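Side-chain contacts in putative enoyl-CoA hydratase/isomerase (Bordetella parapertussis, PDB 3ISA), which probably acts on acyl-coenzyme A thioesters as a hydratase or isomerase of the crotonase-like family, its exact reaction not being established: residues G60-F63 and S64-F67; V211-D214 and D215-A219. All coordinates share one frame; numbering follows the deposited sequence. Where two conformers were deposited one is given.

Contact 1: residues G60-F63 and S64-F67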
ATOM      1  N   GLY D  60       1.348  10.694 -42.457  1.00 25.54           N
ATOM      2  CA  GLY D  60       0.037  10.598 -43.100  1.00 24.99           C
ATOM      3  C   GLY D  60      -1.045  11.384 -42.370  1.00 23.65           C
ATOM      4  O   GLY D  60      -0.777  12.462 -41.846  1.00 25.38           O
ATOM      5  N   ARG D  61      -2.252  10.813 -42.314  1.00 24.03           N
ATOM      6  CA  ARG D  61      -3.470  11.510 -41.877  0.50 27.18           C
ATOM      7  C   ARG D  61      -3.734  11.489 -40.364  1.00 28.41           C
ATOM      8  O   ARG D  61      -4.579  12.245 -39.860  1.00 23.51           O
ATOM      9  CB  ARG D  61      -4.685  10.923 -42.615  0.50 29.02           C
ATOM     10  CG  ARG D  61      -4.695  11.160 -44.127  0.50 33.44           C
ATOM     11  CD  ARG D  61      -5.785  10.341 -44.832  0.50 36.75           C
ATOM     12  NE  ARG D  61      -5.244   9.327 -45.741  0.50 43.87           N
ATOM     13  CZ  ARG D  61      -5.277   8.013 -45.528  0.50 44.81           C
ATOM     14  NH1 ARG D  61      -5.830   7.519 -44.426  0.50 37.01           N
ATOM     15  NH2 ARG D  61      -4.755   7.184 -46.428  0.50 42.52           N
ATOM     16  N   ASN D  62      -3.049  10.607 -39.638  1.00 21.67           N
ATOM     17  CA  ASN D  62      -3.284  10.508 -38.184  1.00 20.66           C
ATOM     18  C   ASN D  62      -2.041  10.169 -37.357  1.00 23.53           C
ATOM     19  O   ASN D  62      -0.940  10.005 -37.908  1.00 20.78           O
ATOM     20  CB  ASN D  62      -4.436   9.525 -37.865  1.00 19.28           C
ATOM     21  CG  ASN D  62      -4.006   8.055 -37.901  1.00 24.09           C
ATOM     22  OD1 ASN D  62      -2.984   7.701 -38.492  1.00 28.07           O
ATOM     23  ND2 ASN D  62      -4.803   7.186 -37.265  1.00 21.61           N
ATOM     24  N   PHE D  63      -2.243  10.066 -36.044  1.00 19.17           N
ATOM     25  CA  PHE D  63      -1.219   9.604 -35.098  1.00 19.97           C
ATOM     26  C   PHE D  63      -1.186   8.059 -35.095  1.00 21.24           C
ATOM     27  O   PHE D  63      -0.180   7.463 -35.499  1.00 18.27           O
ATOM     28  CB  PHE D  63      -1.498  10.210 -33.703  1.00 21.54           C
ATOM     29  CG  PHE D  63      -0.531   9.782 -32.628  1.00 22.56           C
ATOM     30  CD1 PHE D  63       0.693  10.427 -32.474  1.00 24.12           C
ATOM     31  CD2 PHE D  63      -0.857   8.736 -31.753  1.00 20.34           C
ATOM     32  CE1 PHE D  63       1.590  10.030 -31.468  1.00 24.83           C
ATOM     33  CE2 PHE D  63       0.024   8.330 -30.763  1.00 22.62           C
ATOM     34  CZ  PHE D  63       1.247   8.967 -30.619  1.00 17.44           C
ATOM     35  N   SER D  64      -2.281   7.427 -34.661  1.00 16.32           N
ATOM     36  CA  SER D  64      -2.457   5.963 -34.737  1.00 17.51           C
ATOM     37  C   SER D  64      -3.903   5.506 -34.504  1.00 17.35           C
ATOM     38  O   SER D  64      -4.587   5.976 -33.579  1.00 19.02           O
ATOM     39  CB  SER D  64      -1.542   5.237 -33.723  1.00 15.74           C
ATOM     40  OG  SER D  64      -1.795   3.841 -33.722  1.00 19.38           O
ATOM     41  N   ALA D  65      -4.321   4.533 -35.311  1.00 19.22           N
ATOM     42  CA  ALA D  65      -5.596   3.838 -35.129  1.00 20.64           C
ATOM     43  C   ALA D  65      -5.517   2.659 -34.155  1.00 20.76           C
ATOM     44  O   ALA D  65      -6.484   1.911 -34.019  1.00 23.40           O
ATOM     45  CB  ALA D  65      -6.147   3.386 -36.477  1.00 21.00           C
ATOM     46  N   GLY D  66      -4.383   2.502 -33.459  1.00 18.97           N
ATOM     47  CA  GLY D  66      -4.265   1.461 -32.437  1.00 22.15           C
ATOM     48  C   GLY D  66      -4.034   0.085 -33.030  1.00 21.02           C
ATOM     49  O   GLY D  66      -3.484  -0.022 -34.102  1.00 18.62           O
ATOM     50  N   PHE D  67      -4.474  -0.962 -32.329  1.00 19.70           N
ATOM     51  CA  PHE D  67      -4.242  -2.355 -32.723  1.00 21.52           C
ATOM     52  C   PHE D  67      -4.622  -2.611 -34.197  1.00 21.13           C
ATOM     53  O   PHE D  67      -5.716  -2.252 -34.645  1.00 19.14           O
ATOM     54  CB  PHE D  67      -5.057  -3.264 -31.802  1.00 15.61           C
ATOM     55  CG  PHE D  67      -4.713  -4.726 -31.903  1.00 17.48           C
ATOM     56  CD1 PHE D  67      -3.730  -5.267 -31.075  1.00 19.75           C
ATOM     57  CD2 PHE D  67      -5.407  -5.574 -32.772  1.00 21.87           C
ATOM     58  CE1 PHE D  67      -3.414  -6.626 -31.133  1.00 25.60           C
ATOM     59  CE2 PHE D  67      -5.098  -6.954 -32.834  1.00 19.67           C
ATOM     60  CZ  PHE D  67      -4.102  -7.467 -32.008  1.00 21.37           C
TER

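Contact 2: residues V211-D214 and D215-A219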
ATOM      1  N   VAL D 211       9.551  10.174  -9.015  1.00 24.06           N
ATOM      2  CA  VAL D 211       8.851  10.765  -7.856  1.00 25.06           C
ATOM      3  C   VAL D 211       7.444  11.289  -8.206  1.00 23.74           C
ATOM      4  O   VAL D 211       6.488  11.096  -7.437  1.00 27.41           O
ATOM      5  CB  VAL D 211       9.759  11.859  -7.195  1.00 27.91           C
ATOM      6  CG1 VAL D 211       9.006  12.693  -6.191  1.00 33.69           C
ATOM      7  CG2 VAL D 211      10.958  11.209  -6.539  1.00 26.67           C
ATOM      8  N   LEU D 212       7.295  11.908  -9.374  1.00 23.00           N
ATOM      9  CA  LEU D 212       5.994  12.431  -9.790  1.00 21.73           C
ATOM     10  C   LEU D 212       4.929  11.391 -10.165  1.00 26.57           C
ATOM     11  O   LEU D 212       3.736  11.642  -9.992  1.00 28.45           O
ATOM     12  CB  LEU D 212       6.144  13.430 -10.950  1.00 21.67           C
ATOM     13  CG  LEU D 212       6.840  14.767 -10.637  1.00 20.97           C
ATOM     14  CD1 LEU D 212       7.031  15.566 -11.919  1.00 24.87           C
ATOM     15  CD2 LEU D 212       6.083  15.586  -9.590  1.00 19.15           C
ATOM     16  N   ARG D 213       5.357  10.248 -10.699  1.00 22.37           N
ATOM     17  CA  ARG D 213       4.449   9.279 -11.322  0.50 26.98           C
ATOM     18  C   ARG D 213       3.675   8.421 -10.317  1.00 25.31           C
ATOM     19  O   ARG D 213       4.254   7.938  -9.341  1.00 24.19           O
ATOM     20  CB  ARG D 213       5.250   8.381 -12.278  0.50 25.65           C
ATOM     21  CG  ARG D 213       4.430   7.359 -13.039  0.50 29.65           C
ATOM     22  CD  ARG D 213       5.248   6.704 -14.131  0.50 32.69           C
ATOM     23  NE  ARG D 213       4.422   5.803 -14.927  0.50 38.02           N
ATOM     24  CZ  ARG D 213       4.541   4.478 -14.940  0.50 37.51           C
ATOM     25  NH1 ARG D 213       5.476   3.877 -14.209  0.50 31.49           N
ATOM     26  NH2 ARG D 213       3.727   3.756 -15.698  0.50 31.03           N
ATOM     27  N   ASP D 214       2.373   8.228 -10.586  1.00 23.90           N
ATOM     28  CA  ASP D 214       1.528   7.255  -9.877  1.00 29.27           C
ATOM     29  C   ASP D 214       1.772   5.887 -10.533  1.00 24.87           C
ATOM     30  O   ASP D 214       1.221   5.601 -11.601  1.00 34.68           O
ATOM     31  CB  ASP D 214       0.042   7.650 -10.008  1.00 27.48           C
ATOM     32  CG  ASP D 214      -0.877   6.838  -9.098  1.00 34.85           C
ATOM     33  OD1 ASP D 214      -0.383   5.949  -8.369  1.00 31.49           O
ATOM     34  OD2 ASP D 214      -2.104   7.105  -9.108  1.00 34.34           O
ATOM     35  N   ASP D 215       2.591   5.051  -9.908  1.00 22.82           N
ATOM     36  CA  ASP D 215       2.923   3.763 -10.491  1.00 21.24           C
ATOM     37  C   ASP D 215       1.882   2.699 -10.097  1.00 25.83           C
ATOM     38  O   ASP D 215       1.852   2.245  -8.955  1.00 23.16           O
ATOM     39  CB  ASP D 215       4.347   3.361 -10.075  1.00 25.63           C
ATOM     40  CG  ASP D 215       4.732   1.956 -10.512  1.00 38.08           C
ATOM     41  OD1 ASP D 215       4.035   1.352 -11.355  1.00 21.60           O
ATOM     42  OD2 ASP D 215       5.754   1.445 -10.001  1.00 44.10           O
ATOM     43  N   HIS D 216       1.034   2.322 -11.051  1.00 22.78           N
ATOM     44  CA  HIS D 216       0.172   1.134 -10.905  1.00 21.05           C
ATOM     45  C   HIS D 216       0.381   0.167 -12.081  1.00 20.80           C
ATOM     46  O   HIS D 216      -0.583  -0.407 -12.605  1.00 17.45           O
ATOM     47  CB  HIS D 216      -1.310   1.524 -10.718  1.00 19.00           C
ATOM     48  CG  HIS D 216      -1.710   2.738 -11.494  1.00 20.15           C
ATOM     49  ND1 HIS D 216      -1.870   2.724 -12.862  1.00 21.27           N
ATOM     50  CD2 HIS D 216      -1.942   4.011 -11.100  1.00 23.01           C
ATOM     51  CE1 HIS D 216      -2.181   3.938 -13.279  1.00 25.39           C
ATOM     52  NE2 HIS D 216      -2.240   4.736 -12.229  1.00 21.47           N
ATOM     53  N   ASP D 217       1.650  -0.019 -12.466  1.00 17.70           N
ATOM     54  CA  ASP D 217       2.037  -0.846 -13.621  1.00 14.38           C
ATOM     55  C   ASP D 217       1.551  -2.308 -13.500  1.00 15.16           C
ATOM     56  O   ASP D 217       0.998  -2.860 -14.446  1.00 17.72           O
ATOM     57  CB  ASP D 217       3.565  -0.804 -13.858  1.00 16.58           C
ATOM     58  CG  ASP D 217       4.044   0.519 -14.481  1.00 21.68           C
ATOM     59  OD1 ASP D 217       3.219   1.308 -14.982  1.00 19.75           O
ATOM     60  OD2 ASP D 217       5.272   0.760 -14.500  1.00 21.12           O
ATOM     61  N   ASP D 218       1.761  -2.917 -12.332  1.00 16.20           N
ATOM     62  CA  ASP D 218       1.361  -4.313 -12.144  1.00 17.37           C
ATOM     63  C   ASP D 218      -0.146  -4.492 -12.209  1.00 17.90           C
ATOM     64  O   ASP D 218      -0.627  -5.379 -12.905  1.00 16.19           O
ATOM     65  CB  ASP D 218       1.919  -4.869 -10.840  1.00 17.27           C
ATOM     66  CG  ASP D 218       3.399  -5.201 -10.935  1.00 25.68           C
ATOM     67  OD1 ASP D 218       3.999  -4.996 -12.005  1.00 19.30           O
ATOM     68  OD2 ASP D 218       3.966  -5.669  -9.929  1.00 20.66           O
ATOM     69  N   ALA D 219      -0.882  -3.618 -11.532  1.00 13.69           N
ATOM     70  CA  ALA D 219      -2.340  -3.613 -11.630  1.00 18.58           C
ATOM     71  C   ALA D 219      -2.812  -3.441 -13.073  1.00 18.62           C
ATOM     72  O   ALA D 219      -3.727  -4.146 -13.506  1.00 17.33           O
ATOM     73  CB  ALA D 219      -2.939  -2.536 -10.719  1.00 17.77           C
TER
HETATM   74  O   HOH W   1       3.977   5.368  -7.320  1.00 44.59           O
HETATM   75  O   HOH W   2       0.872   3.653 -13.570  1.00 27.82           O

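Contact 1: residues G60-F63 and S64-F67
The Asn-Phe-Ser-Ala-Gly turn that follows strand 53-58 matches the oxyanion-hole loop of crotonase-like enzymes, and here Asn62 leans over the backbone of Ser64 and Ala65. Its first torsion (chi1 80°) places CG between the backbone N and the carbonyl carbon, folding the amide forward along the chain. Asn62 ND2 stops 3.3 Å from Ala65 N. This pair is two donors, so it is only packing; ND2 instead donates to the carbonyls of Arg28 and Arg108, a job for which an amide, with two N-H groups, is well suited. The Ala65 methyl is small enough to sit beside this amide, with Ala65 CB 4.1 Å from Asn62 ND2.

Phe63 has CG anti to its backbone N (chi1 179°), which sets the ring on the carbonyl side of the residue. There Phe63 CD2 comes 3.5 Å from Ser64 N, which approaches the ring obliquely. The backbone N atoms of Phe63 and Ser64 both donate to Asn109 OD1, which pins the bend to strand 108-110. Ser64 then forms an ST turn: its OG accepts from Gly66 N at 2.9 Å, with an N-H...O angle of 162°, while the hydroxyl also bonds the carbonyl of Asn29. Gly66 has a positive phi, a conformation readily taken without a side chain.

In crotonase relatives the backbone N-H just after this glycine is one of two that form the oxyanion hole for the thioester carbonyl; the corresponding one here is probably that of Phe67. A glycerol, probably from the crystallisation liquor, lies about 4 Å from the Ala65 side chain and is consistent with a pocket. Buried amide and hydroxyl groups, each with more than one partner, thus fix the path of the backbone leading into that probable site.

Contact 2: residues V211-D214 and D215-A219
The imidazole of His216 carries Asp214 O over one face, 3.5 Å above the ring plane and offset toward the rim, and water 2 lies over the ring as well. At the ring's edge, in its plane, is Asp214 OD2. The Asp214 carboxylate stands nearly upright to the ring, the planes 79° apart, with Asp214 CG 3.6 Å from His216 CD2. Both ring nitrogens are hydrogen-bonded to carboxylates, NE2 to Asp149 on helix 144-151 and ND1 to Asp220.

The other flat group is the guanidinium of Arg213, modelled in two conformers, one described here. With CG anti to the backbone N (chi1 -178°) and the chain extended to NE, it reaches along the turn to grip Asp217 end-on. Arg213 NH1 donates to Asp217 OD2 at 3.1 Å, nearly straight and in the guanidinium plane; the bond from Arg213 NH2 to Asp217 OD1, at 2.6 Å, is more bent and tilted out of that plane. Together they make a salt bridge, which suits arginine because its two terminal nitrogens can each take one carboxylate oxygen.

Asp215 forms an Asx turn, its OD1 accepting from Asp217 N at 3.0 Å and so tying the start of helix 217-229 to the linker. Water 1 bridges Arg213 O and Asp215 N, and water 2 bridges Asp214 O and His216 N.

On this surface the acidic side chains outnumber Arg213, which probably offsets part of their charge. The carboxylates around His216 are consistent with a protonated ring, though its charge is not established. Asp214 and Asp149 bring like charges close; a positive imidazole, or a proton on one carboxylate, could offset this.

From the N terminus the chain first passes through contact 1, a bend in the loop between strand 53-58 and helix 77-95, and only much later through contact 2, the short linker from helix 202-212 to helix 217-229. Each is a local turn that closes on itself, so the two lie in series and neither nest nor cross. Contact 1 joins the central sheet to strand 108-110 in the buried interior. Contact 2 lies on the opposite side of the chain's centre, where it ties the C-terminal helices to helix 144-151 and to neighbouring subunits. Their centres are 27 Å apart and their nearest atoms about 16 Å.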